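Side-chain contacts in putative protease (Parabacteroides distasonis ATCC 8503, PDB 3KD4), which is a putative exported protease whose substrate and mechanism are not established, its function being inferred rather than demonstrated: residues 16-19 and 20-24; 118-122 and 123-127; 314-317 and 318-321; 157-160 and 161-164. One frame throughout, in Å; residues are numbered along the deposited sequence.

Contact 1. Residues 16-19 and 20-24; sequences TLHA and DGSQE. With GOL (glycerol), chain H.
His18 and Ser22 meet across the turn of a beta hairpin: the imidazole CD2 comes to 3.2 Å from Ser22 OG, an oblique approach. One face of the same ring is covered, toward its rim, by Thr16 CG2. The hydroxyl is held by Asp20. Ser22 OG donates to Asp20 OD1 at 2.6 Å on the syn lone pair, while Ser22 N reaches the same oxygen from above the carboxylate plane at 2.9 Å, an Asx turn. Asp20 CG stands between its own backbone N and carbonyl carbon (chi1 62°), which directs OD1 forward along the chain to both donors.

Around this group, residues 18-21 form a type I beta turn closed by Gly21 N to His18 O at 2.9 Å. His18 N to Ser22 O is nearly straight (175° at the hydrogen), and Thr16 pairs with Glu24 through two backbone bonds in the carbonyl planes. On the face bearing Leu17 and Gln23, Leu17 CD1 lies 3.9 Å from Gln23 CG as the two side chains cross obliquely. On the face of Thr16 and Glu24, a glycerol, probably from the crystallisation liquor, bridges Thr16 OG1 and Glu24 OE1.

With an alanine here in place of Ser22 the OG is gone, which would probably leave Asp20 OD1 without its syn donor and the carboxylate freer to turn. The two donors on one oxygen probably offset part of the Asp20 charge at the hairpin end, while Glu24 offers its own carboxylate to the glycerol.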
ATOM      1  N   THR A  16      21.184  14.256  -6.928  1.00 14.54           N
ATOM      2  CA  THR A  16      21.887  14.889  -8.004  1.00 15.11           C
ATOM      3  C   THR A  16      21.756  14.062  -9.276  1.00 15.22           C
ATOM      4  O   THR A  16      22.020  12.856  -9.276  1.00 15.85           O
ATOM      5  CB  THR A  16      23.368  15.006  -7.667  1.00 15.69           C
ATOM      6  OG1 THR A  16      23.496  15.628  -6.387  1.00 16.15           O
ATOM      7  CG2 THR A  16      24.115  15.800  -8.759  1.00 13.94           C
ATOM      8  N   LEU A  17      21.408  14.727 -10.369  1.00 15.11           N
ATOM      9  CA  LEU A  17      21.475  14.127 -11.706  1.00 15.03           C
ATOM     10  C   LEU A  17      22.634  14.782 -12.448  1.00 15.87           C
ATOM     11  O   LEU A  17      22.676  15.983 -12.527  1.00 16.01           O
ATOM     12  CB  LEU A  17      20.202  14.422 -12.474  1.00 14.14           C
ATOM     13  CG  LEU A  17      20.133  14.013 -13.945  1.00 14.86           C
ATOM     14  CD1 LEU A  17      20.190  12.508 -14.091  1.00 11.48           C
ATOM     15  CD2 LEU A  17      18.845  14.637 -14.621  1.00 13.95           C
ATOM     16  N   HIS A  18      23.520  13.984 -13.028  1.00 17.07           N
ATOM     17  CA  HIS A  18      24.639  14.488 -13.818  1.00 18.48           C
ATOM     18  C   HIS A  18      24.286  14.433 -15.306  1.00 18.96           C
ATOM     19  O   HIS A  18      23.409  13.669 -15.698  1.00 17.62           O
ATOM     20  CB  HIS A  18      25.891  13.665 -13.556  1.00 18.36           C
ATOM     21  CG  HIS A  18      26.328  13.699 -12.133  1.00 20.43           C
ATOM     22  ND1 HIS A  18      26.925  14.805 -11.569  1.00 24.22           N
ATOM     23  CD2 HIS A  18      26.282  12.759 -11.157  1.00 24.07           C
ATOM     24  CE1 HIS A  18      27.199  14.557 -10.296  1.00 22.38           C
ATOM     25  NE2 HIS A  18      26.813  13.322 -10.020  1.00 24.27           N
ATOM     26  N   ALA A  19      24.995  15.235 -16.111  1.00 19.78           N
ATOM     27  CA  ALA A  19      24.758  15.312 -17.563  1.00 20.81           C
ATOM     28  C   ALA A  19      24.827  13.965 -18.244  1.00 21.26           C
ATOM     29  O   ALA A  19      24.112  13.743 -19.193  1.00 21.69           O
ATOM     30  CB  ALA A  19      25.737  16.307 -18.231  1.00 20.99           C
ATOM     31  N   ASP A  20      25.639  13.033 -17.749  1.00 21.90           N
ATOM     32  CA  ASP A  20      25.713  11.715 -18.405  1.00 21.27           C
ATOM     33  C   ASP A  20      24.619  10.752 -17.997  1.00 21.17           C
ATOM     34  O   ASP A  20      24.571   9.606 -18.490  1.00 21.22           O
ATOM     35  CB  ASP A  20      27.079  11.071 -18.204  1.00 22.00           C
ATOM     36  CG  ASP A  20      27.400  10.792 -16.742  1.00 24.08           C
ATOM     37  OD1 ASP A  20      26.560  11.037 -15.834  1.00 23.86           O
ATOM     38  OD2 ASP A  20      28.524  10.340 -16.497  1.00 25.27           O
ATOM     39  N   GLY A  21      23.709  11.184 -17.122  1.00 19.67           N
ATOM     40  CA  GLY A  21      22.644  10.305 -16.698  1.00 18.43           C
ATOM     41  C   GLY A  21      22.938   9.533 -15.415  1.00 17.79           C
ATOM     42  O   GLY A  21      22.044   8.914 -14.861  1.00 17.97           O
ATOM     43  N   SER A  22      24.161   9.596 -14.925  1.00 17.07           N
ATOM     44  CA  SER A  22      24.478   9.101 -13.605  1.00 16.84           C
ATOM     45  C   SER A  22      23.777   9.960 -12.508  1.00 16.66           C
ATOM     46  O   SER A  22      23.371  11.110 -12.741  1.00 15.84           O
ATOM     47  CB  SER A  22      26.000   9.077 -13.391  1.00 17.23           C
ATOM     48  OG  SER A  22      26.549  10.373 -13.298  1.00 16.58           O
ATOM     49  N   GLN A  23      23.607   9.361 -11.340  1.00 15.99           N
ATOM     50  CA  GLN A  23      22.931  10.000 -10.211  1.00 15.61           C
ATOM     51  C   GLN A  23      23.681   9.760  -8.931  1.00 15.42           C
ATOM     52  O   GLN A  23      24.497   8.829  -8.804  1.00 15.57           O
ATOM     53  CB  GLN A  23      21.481   9.506 -10.066  1.00 15.30           C
ATOM     54  CG  GLN A  23      20.633   9.879 -11.265  1.00 16.16           C
ATOM     55  CD  GLN A  23      19.179   9.503 -11.132  1.00 18.27           C
ATOM     56  OE1 GLN A  23      18.687   9.292 -10.035  1.00 19.56           O
ATOM     57  NE2 GLN A  23      18.471   9.437 -12.260  1.00 14.27           N
ATOM     58  N   GLU A  24      23.427  10.637  -7.965  1.00 15.66           N
ATOM     59  CA  GLU A  24      23.836  10.384  -6.611  1.00 15.16           C
ATOM     60  C   GLU A  24      22.653  10.663  -5.734  1.00 15.51           C
ATOM     61  O   GLU A  24      21.890  11.645  -5.958  1.00 16.07           O
ATOM     62  CB  GLU A  24      25.053  11.231  -6.215  1.00 15.72           C
ATOM     63  CG  GLU A  24      25.430  11.066  -4.726  1.00 17.68           C
ATOM     64  CD  GLU A  24      26.754  11.759  -4.293  1.00 20.77           C
ATOM     65  OE1 GLU A  24      27.316  12.483  -5.110  1.00 20.22           O
ATOM     66  OE2 GLU A  24      27.172  11.595  -3.116  1.00 18.58           O
TER
HETATM   67  C1  GOL H   9      27.808  17.288  -5.051  1.00 39.84           C
HETATM   68  O1  GOL H   9      27.318  17.762  -3.807  1.00 42.36           O
HETATM   69  C2  GOL H   9      26.758  16.355  -5.652  1.00 38.51           C
HETATM   70  O2  GOL H   9      25.623  17.186  -5.908  1.00 35.09           O
HETATM   71  C3  GOL H   9      27.334  15.671  -6.909  1.00 39.40           C
HETATM   72  O3  GOL H   9      27.029  14.266  -7.043  1.00 37.70           O
HETATM   73  O   HOH W   1      23.410  13.972  -4.235  1.00 15.65           O
HETATM   74  O   HOH W   2      28.252  11.206  -7.942  1.00 41.34           O

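Contact 2. Residues 118-122 and 123-127; sequences IITKP and GYYPA
Thr120 CG2 lies against two consecutive tyrosines, 3.7 Å from Tyr124 CD2 and 3.9 Å from Tyr125 CD2. The methyl approaches both rings obliquely, and the threonine side chain crosses each tyrosine at about a right angle. Its position follows from chi1 -58°, which sets CG2 anti to the backbone N and leaves OG1 beside that nitrogen. The tyrosines also meet each other: Tyr124 CD2 stands 3.5 Å above the plane of the Tyr125 ring, over its centre.

Farther out, a water joins the two limbs of the bend, donating to Lys121 O at 2.7 Å and accepting from Tyr125 N at 2.9 Å. Gly123 turns the chain with phi 90°; a side chain there would be jammed against Pro122 O. The polar ends are anchored beyond the loop: Thr120 OG1 bonds with Gln55 NE2, Tyr124 OH with Asn51 ND2, and Tyr125 OH with Ala267 O. Tyr124 also stacks on Phe54.

The bend leads out of strand 111-120 toward strand 129-133. Its chemistry is divided: methyl and ring carbons meet at the centre, the hydroxyls bond elsewhere in the chain, and a water supplies the polar link that the backbone limbs do not make directly.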
ATOM      1  N   ILE A 118      24.418   6.621  -2.381  1.00 15.76           N
ATOM      2  CA  ILE A 118      24.232   5.615  -3.405  1.00 16.36           C
ATOM      3  C   ILE A 118      24.535   6.317  -4.741  1.00 16.65           C
ATOM      4  O   ILE A 118      23.902   7.319  -5.084  1.00 16.32           O
ATOM      5  CB  ILE A 118      22.807   5.071  -3.392  1.00 16.98           C
ATOM      6  CG1 ILE A 118      22.552   4.364  -2.045  1.00 17.57           C
ATOM      7  CG2 ILE A 118      22.598   4.140  -4.615  1.00 16.85           C
ATOM      8  CD1 ILE A 118      21.079   3.939  -1.823  1.00 22.04           C
ATOM      9  N   ILE A 119      25.525   5.800  -5.463  1.00 16.79           N
ATOM     10  CA  ILE A 119      25.964   6.366  -6.722  1.00 16.93           C
ATOM     11  C   ILE A 119      25.506   5.437  -7.837  1.00 16.62           C
ATOM     12  O   ILE A 119      25.837   4.256  -7.838  1.00 16.60           O
ATOM     13  CB  ILE A 119      27.466   6.549  -6.736  1.00 17.86           C
ATOM     14  CG1 ILE A 119      27.859   7.523  -5.607  1.00 20.91           C
ATOM     15  CG2 ILE A 119      27.956   7.073  -8.139  1.00 14.85           C
ATOM     16  CD1 ILE A 119      29.117   7.180  -4.974  1.00 25.11           C
ATOM     17  N   THR A 120      24.750   5.985  -8.773  1.00 16.15           N
ATOM     18  CA  THR A 120      24.157   5.196  -9.874  1.00 17.04           C
ATOM     19  C   THR A 120      24.846   5.576 -11.170  1.00 17.80           C
ATOM     20  O   THR A 120      24.914   6.756 -11.535  1.00 18.04           O
ATOM     21  CB  THR A 120      22.679   5.462  -9.980  1.00 16.74           C
ATOM     22  OG1 THR A 120      22.052   5.137  -8.724  1.00 15.26           O
ATOM     23  CG2 THR A 120      22.049   4.654 -11.086  1.00 14.86           C
ATOM     24  N   LYS A 121      25.358   4.578 -11.860  1.00 18.64           N
ATOM     25  CA  LYS A 121      26.034   4.796 -13.131  1.00 20.51           C
ATOM     26  C   LYS A 121      25.057   5.142 -14.264  1.00 20.14           C
ATOM     27  O   LYS A 121      23.865   4.912 -14.137  1.00 19.22           O
ATOM     28  CB  LYS A 121      26.926   3.593 -13.452  1.00 21.41           C
ATOM     29  CG  LYS A 121      26.219   2.357 -13.947  1.00 25.25           C
ATOM     30  CD  LYS A 121      27.311   1.246 -14.086  1.00 30.58           C
ATOM     31  CE  LYS A 121      26.922   0.124 -15.016  1.00 33.57           C
ATOM     32  NZ  LYS A 121      28.014  -0.922 -14.986  1.00 37.45           N
ATOM     33  N   PRO A 122      25.570   5.715 -15.370  1.00 20.84           N
ATOM     34  CA  PRO A 122      24.679   6.043 -16.470  1.00 21.88           C
ATOM     35  C   PRO A 122      23.957   4.821 -16.980  1.00 21.80           C
ATOM     36  O   PRO A 122      24.455   3.738 -16.846  1.00 23.39           O
ATOM     37  CB  PRO A 122      25.629   6.579 -17.559  1.00 22.32           C
ATOM     38  CG  PRO A 122      26.835   6.998 -16.859  1.00 22.24           C
ATOM     39  CD  PRO A 122      26.965   6.066 -15.671  1.00 20.87           C
ATOM     40  N   GLY A 123      22.782   4.993 -17.536  1.00 22.48           N
ATOM     41  CA  GLY A 123      22.088   3.917 -18.213  1.00 23.10           C
ATOM     42  C   GLY A 123      21.154   3.068 -17.365  1.00 23.80           C
ATOM     43  O   GLY A 123      20.722   2.004 -17.807  1.00 27.00           O
ATOM     44  N   TYR A 124      20.899   3.448 -16.129  1.00 22.59           N
ATOM     45  CA  TYR A 124      20.057   2.647 -15.247  1.00 21.63           C
ATOM     46  C   TYR A 124      18.731   3.384 -15.044  1.00 21.04           C
ATOM     47  O   TYR A 124      17.681   2.810 -15.208  1.00 22.32           O
ATOM     48  CB  TYR A 124      20.727   2.443 -13.885  1.00 21.56           C
ATOM     49  CG  TYR A 124      19.973   1.559 -12.941  1.00 20.65           C
ATOM     50  CD1 TYR A 124      19.636   0.263 -13.302  1.00 21.68           C
ATOM     51  CD2 TYR A 124      19.578   2.011 -11.683  1.00 21.66           C
ATOM     52  CE1 TYR A 124      18.946  -0.581 -12.439  1.00 20.93           C
ATOM     53  CE2 TYR A 124      18.883   1.157 -10.786  1.00 20.92           C
ATOM     54  CZ  TYR A 124      18.573  -0.132 -11.185  1.00 21.56           C
ATOM     55  OH  TYR A 124      17.868  -0.996 -10.343  1.00 23.18           O
ATOM     56  N   TYR A 125      18.768   4.655 -14.682  1.00 20.74           N
ATOM     57  CA  TYR A 125      17.518   5.394 -14.508  1.00 20.13           C
ATOM     58  C   TYR A 125      17.282   6.301 -15.704  1.00 21.07           C
ATOM     59  O   TYR A 125      18.161   7.066 -16.047  1.00 21.15           O
ATOM     60  CB  TYR A 125      17.590   6.218 -13.247  1.00 19.80           C
ATOM     61  CG  TYR A 125      17.505   5.423 -11.980  1.00 19.82           C
ATOM     62  CD1 TYR A 125      16.569   4.403 -11.832  1.00 23.01           C
ATOM     63  CD2 TYR A 125      18.305   5.727 -10.903  1.00 21.03           C
ATOM     64  CE1 TYR A 125      16.489   3.676 -10.642  1.00 22.13           C
ATOM     65  CE2 TYR A 125      18.199   5.023  -9.690  1.00 22.75           C
ATOM     66  CZ  TYR A 125      17.300   3.988  -9.590  1.00 23.02           C
ATOM     67  OH  TYR A 125      17.188   3.277  -8.398  1.00 25.15           O
ATOM     68  N   PRO A 126      16.087   6.249 -16.316  1.00 21.14           N
ATOM     69  CA  PRO A 126      15.780   7.167 -17.412  1.00 21.45           C
ATOM     70  C   PRO A 126      15.760   8.634 -17.011  1.00 20.07           C
ATOM     71  O   PRO A 126      15.995   9.489 -17.851  1.00 20.41           O
ATOM     72  CB  PRO A 126      14.379   6.737 -17.855  1.00 21.81           C
ATOM     73  CG  PRO A 126      14.206   5.380 -17.389  1.00 22.41           C
ATOM     74  CD  PRO A 126      15.002   5.270 -16.114  1.00 22.18           C
ATOM     75  N   ALA A 127      15.521   8.918 -15.734  1.00 17.79           N
ATOM     76  CA  ALA A 127      15.344  10.295 -15.277  1.00 16.95           C
ATOM     77  C   ALA A 127      15.566  10.364 -13.770  1.00 16.30           C
ATOM     78  O   ALA A 127      15.632   9.342 -13.118  1.00 15.53           O
ATOM     79  CB  ALA A 127      13.897  10.784 -15.648  1.00 16.82           C
TER
HETATM   80  O   HOH W   3      21.363   5.991 -14.489  1.00 18.23           O

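Contact 3. Residues 314-317 and 318-321; sequences HLDT and DACG
A tight turn in the loop between strands 305-312 and 327-334 brings Asp316 over the two residues that follow Thr317. Ala319 N donates to Asp316 O at 3.0 Å, closing the turn, although the donor stands well above the carbonyl plane. The Asp316 side chain adds a second clasp: Asp318 N donates to OD1 at 2.9 Å, meeting it from above the carboxylate plane, with a bent angle of 134° at the hydrogen. This is the Asx-turn pattern, a carboxylate oxygen accepting from the backbone N two residues on.

Asp316 CG is anti to its own nitrogen (chi1 174°), which carries the carboxylate forward along the chain to Asp318. There the two acidic groups come close, Asp316 OD1 to Asp318 OD2 3.8 Å, with their planes 80° apart. The like charges would probably repel, and a water within range of both carboxylates is likely to ease this, lying 2.9 Å from Asp318 OD2.

Outside the turn, Leu315 and Cys320 both rest on Val204 of strand 202-206. Cys320 SG lies 3.7 Å from Thr317 CA.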
ATOM      1  N   HIS A 314      -4.094  13.124  -4.319  1.00 25.80           N
ATOM      2  CA  HIS A 314      -3.802  14.537  -4.085  0.50 27.31           C
ATOM      3  C   HIS A 314      -2.640  15.062  -4.964  1.00 27.05           C
ATOM      4  O   HIS A 314      -2.275  16.200  -4.873  1.00 27.80           O
ATOM      5  CB  HIS A 314      -3.462  14.735  -2.588  0.50 27.48           C
ATOM      6  CG  HIS A 314      -2.252  13.974  -2.125  0.50 30.25           C
ATOM      7  ND1 HIS A 314      -2.325  12.718  -1.552  0.50 31.79           N
ATOM      8  CD2 HIS A 314      -0.936  14.308  -2.129  0.50 31.81           C
ATOM      9  CE1 HIS A 314      -1.107  12.311  -1.234  0.50 31.83           C
ATOM     10  NE2 HIS A 314      -0.248  13.257  -1.575  0.50 31.60           N
ATOM     11  N   LEU A 315      -2.040  14.203  -5.785  1.00 26.10           N
ATOM     12  CA  LEU A 315      -0.828  14.578  -6.512  1.00 25.25           C
ATOM     13  C   LEU A 315      -1.118  15.202  -7.866  1.00 23.05           C
ATOM     14  O   LEU A 315      -2.048  14.798  -8.576  1.00 21.40           O
ATOM     15  CB  LEU A 315       0.008  13.358  -6.806  1.00 25.96           C
ATOM     16  CG  LEU A 315       0.832  12.709  -5.739  1.00 31.09           C
ATOM     17  CD1 LEU A 315       1.551  11.567  -6.491  1.00 31.97           C
ATOM     18  CD2 LEU A 315       1.815  13.693  -5.059  1.00 31.48           C
ATOM     19  N   ASP A 316      -0.269  16.137  -8.253  1.00 21.19           N
ATOM     20  CA  ASP A 316      -0.313  16.656  -9.603  1.00 20.90           C
ATOM     21  C   ASP A 316       0.446  15.691 -10.470  1.00 19.85           C
ATOM     22  O   ASP A 316       1.669  15.690 -10.471  1.00 20.10           O
ATOM     23  CB  ASP A 316       0.321  18.034  -9.655  1.00 21.86           C
ATOM     24  CG  ASP A 316       0.435  18.574 -11.091  1.00 22.28           C
ATOM     25  OD1 ASP A 316       0.058  17.901 -12.068  1.00 24.55           O
ATOM     26  OD2 ASP A 316       0.955  19.673 -11.213  1.00 22.64           O
ATOM     27  N   THR A 317      -0.276  14.853 -11.196  1.00 19.09           N
ATOM     28  CA  THR A 317       0.356  13.788 -11.964  1.00 19.69           C
ATOM     29  C   THR A 317       1.024  14.309 -13.258  1.00 20.04           C
ATOM     30  O   THR A 317       1.780  13.585 -13.869  1.00 19.02           O
ATOM     31  CB  THR A 317      -0.612  12.610 -12.261  1.00 19.23           C
ATOM     32  OG1 THR A 317      -1.735  13.081 -12.987  1.00 19.74           O
ATOM     33  CG2 THR A 317      -1.093  11.997 -10.947  1.00 20.67           C
ATOM     34  N   ASP A 318       0.802  15.563 -13.627  1.00 19.09           N
ATOM     35  CA  ASP A 318       1.604  16.173 -14.705  1.00 19.56           C
ATOM     36  C   ASP A 318       3.043  16.372 -14.251  1.00 19.51           C
ATOM     37  O   ASP A 318       3.980  16.397 -15.064  1.00 19.60           O
ATOM     38  CB  ASP A 318       1.011  17.528 -15.090  1.00 19.20           C
ATOM     39  CG  ASP A 318      -0.278  17.392 -15.836  1.00 21.29           C
ATOM     40  OD1 ASP A 318      -0.362  16.429 -16.639  1.00 21.59           O
ATOM     41  OD2 ASP A 318      -1.145  18.281 -15.664  1.00 21.17           O
ATOM     42  N   ALA A 319       3.227  16.524 -12.944  1.00 19.44           N
ATOM     43  CA  ALA A 319       4.541  16.889 -12.365  1.00 20.22           C
ATOM     44  C   ALA A 319       5.204  15.743 -11.630  1.00 21.49           C
ATOM     45  O   ALA A 319       6.166  15.962 -10.885  1.00 24.53           O
ATOM     46  CB  ALA A 319       4.389  18.077 -11.390  1.00 19.53           C
ATOM     47  N   CYS A 320       4.699  14.529 -11.731  1.00 21.51           N
ATOM     48  CA  CYS A 320       5.463  13.467 -11.130  1.00 22.65           C
ATOM     49  C   CYS A 320       5.920  12.411 -12.118  1.00 20.70           C
ATOM     50  O   CYS A 320       5.500  12.395 -13.264  1.00 20.17           O
ATOM     51  CB  CYS A 320       4.758  12.876  -9.979  1.00 24.10           C
ATOM     52  SG  CYS A 320       3.298  12.045 -10.466  1.00 31.29           S
ATOM     53  N   GLY A 321       6.857  11.589 -11.665  1.00 18.93           N
ATOM     54  CA  GLY A 321       7.397  10.484 -12.460  1.00 18.23           C
ATOM     55  C   GLY A 321       6.774   9.167 -12.014  1.00 18.17           C
ATOM     56  O   GLY A 321       5.625   9.099 -11.529  1.00 19.12           O
TER
HETATM   57  O   HOH W   4      -0.383  20.499 -13.916  1.00 43.95           O

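Contact 4. Residues 157-160 and 161-164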
ATOM      1  N   CYS A 157       8.994  19.889  -9.432  1.00 20.97           N
ATOM      2  CA  CYS A 157       9.133  19.450  -8.057  0.70 21.35           C
ATOM      3  C   CYS A 157       8.099  20.121  -7.178  1.00 22.76           C
ATOM      4  O   CYS A 157       7.641  21.259  -7.437  1.00 22.91           O
ATOM      5  CB  CYS A 157      10.564  19.700  -7.543  0.70 21.40           C
ATOM      6  SG  CYS A 157      11.271  21.341  -7.914  0.70 19.79           S
ATOM      7  N   GLY A 158       7.725  19.394  -6.142  1.00 23.84           N
ATOM      8  CA  GLY A 158       6.783  19.900  -5.186  1.00 24.29           C
ATOM      9  C   GLY A 158       6.970  19.226  -3.848  1.00 23.88           C
ATOM     10  O   GLY A 158       7.245  18.033  -3.774  1.00 21.94           O
ATOM     11  N   LEU A 159       6.776  20.018  -2.806  1.00 23.43           N
ATOM     12  CA  LEU A 159       6.741  19.511  -1.460  1.00 24.15           C
ATOM     13  C   LEU A 159       5.266  19.449  -1.070  1.00 24.13           C
ATOM     14  O   LEU A 159       4.618  20.466  -0.940  1.00 26.07           O
ATOM     15  CB  LEU A 159       7.541  20.472  -0.572  1.00 24.07           C
ATOM     16  CG  LEU A 159       7.664  20.114   0.895  1.00 25.38           C
ATOM     17  CD1 LEU A 159       8.315  18.740   1.013  1.00 26.51           C
ATOM     18  CD2 LEU A 159       8.443  21.169   1.693  1.00 20.58           C
ATOM     19  N   TYR A 160       4.724  18.256  -0.937  1.00 23.40           N
ATOM     20  CA  TYR A 160       3.342  18.048  -0.520  1.00 23.33           C
ATOM     21  C   TYR A 160       3.269  17.868   0.975  1.00 23.44           C
ATOM     22  O   TYR A 160       4.148  17.235   1.577  1.00 22.14           O
ATOM     23  CB  TYR A 160       2.782  16.778  -1.151  1.00 23.67           C
ATOM     24  CG  TYR A 160       2.550  16.913  -2.619  1.00 23.50           C
ATOM     25  CD1 TYR A 160       3.612  16.805  -3.518  1.00 20.49           C
ATOM     26  CD2 TYR A 160       1.267  17.222  -3.111  1.00 23.97           C
ATOM     27  CE1 TYR A 160       3.412  16.958  -4.906  1.00 20.05           C
ATOM     28  CE2 TYR A 160       1.039  17.392  -4.480  1.00 24.07           C
ATOM     29  CZ  TYR A 160       2.109  17.239  -5.372  1.00 24.79           C
ATOM     30  OH  TYR A 160       1.874  17.413  -6.705  1.00 22.46           O
ATOM     31  N   GLY A 161       2.182  18.374   1.558  1.00 22.88           N
ATOM     32  CA  GLY A 161       1.953  18.284   2.989  1.00 22.72           C
ATOM     33  C   GLY A 161       2.776  19.227   3.836  1.00 21.74           C
ATOM     34  O   GLY A 161       2.945  19.010   5.018  1.00 21.60           O
ATOM     35  N   SER A 162       3.241  20.314   3.252  1.00 21.95           N
ATOM     36  CA  SER A 162       4.019  21.297   3.991  1.00 22.12           C
ATOM     37  C   SER A 162       3.941  22.590   3.214  1.00 22.88           C
ATOM     38  O   SER A 162       3.995  22.555   2.015  1.00 23.55           O
ATOM     39  CB  SER A 162       5.494  20.887   4.050  1.00 21.81           C
ATOM     40  OG  SER A 162       6.253  21.971   4.550  1.00 20.72           O
ATOM     41  N   PRO A 163       3.839  23.726   3.891  1.00 23.39           N
ATOM     42  CA  PRO A 163       3.832  25.004   3.177  1.00 23.72           C
ATOM     43  C   PRO A 163       5.214  25.580   2.873  1.00 23.67           C
ATOM     44  O   PRO A 163       5.307  26.649   2.295  1.00 24.53           O
ATOM     45  CB  PRO A 163       3.068  25.919   4.143  1.00 23.75           C
ATOM     46  CG  PRO A 163       3.430  25.416   5.505  1.00 23.74           C
ATOM     47  CD  PRO A 163       3.665  23.898   5.347  1.00 24.08           C
ATOM     48  N   VAL A 164       6.290  24.882   3.226  1.00 23.35           N
ATOM     49  CA  VAL A 164       7.628  25.415   3.065  1.00 23.09           C
ATOM     50  C   VAL A 164       7.928  25.651   1.590  1.00 23.27           C
ATOM     51  O   VAL A 164       7.615  24.832   0.744  1.00 22.55           O
ATOM     52  CB  VAL A 164       8.683  24.497   3.733  1.00 24.09           C
ATOM     53  CG1 VAL A 164      10.111  24.892   3.323  1.00 22.03           C
ATOM     54  CG2 VAL A 164       8.490  24.545   5.276  1.00 22.41           C
TER
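Leu159 has CG anti to its backbone N (chi1 -179°), and its second torsion then swings CD2 out over the residues that follow the bend; Ser162, with OG likewise opposite its nitrogen (chi1 169°), presents both CB and OG to that methyl. The separations are 3.8 Å for Leu159 CD2 to Ser162 CB and 3.7 Å for Leu159 CD2 to Ser162 OG. The same methyl also reaches Val164 CB at 3.9 Å, a purely apolar touch. One branch of the leucine thus serves two residues, two positions apart, beyond the bend.

The hydroxyl that lies beside this methyl is engaged on the backbone as well. Val164 N donates to Ser162 OG at 3.2 Å, almost straight at 171°, which makes an ST turn just after strand 156-160, an outer strand of a three-stranded antiparallel sheet. Gly161 makes the change of direction with a positive phi, which favours glycine, and a CB there would clash with Tyr160 O. Replacing the serine by alanine removes OG and is likely to leave Val164 N without this acceptor and the ST turn less firmly held.

Leu159 also packs on Trp179 and Leu181 of strand 174-184, and on Leu134. Tyr160 takes the other course: its side chain touches Val204 of the adjoining strand 202-206, and its OH accepts from Asp316 N.

Along the chain the order is contact 1, contact 2, contact 4, contact 3. Contacts 1 and 2 have centres about 7 Å apart and touch, since strands 23-33 and 111-120 are neighbours in the eight-stranded mixed sheet: Gln23 O and Thr120 N are 2.9 Å apart, a probable hydrogen bond. Contacts 3 and 4, centres about 12 Å apart, also touch, the loop of residues 314-321 meeting Tyr160 on the edge strand 156-160 of the three-stranded sheet. The two pairs stay separate, with centres 22 to 26 Å apart. Distant parts of the sequence are thus joined, the 314-321 loop being tied to strand 156-160, which lies within the DUF3857 range.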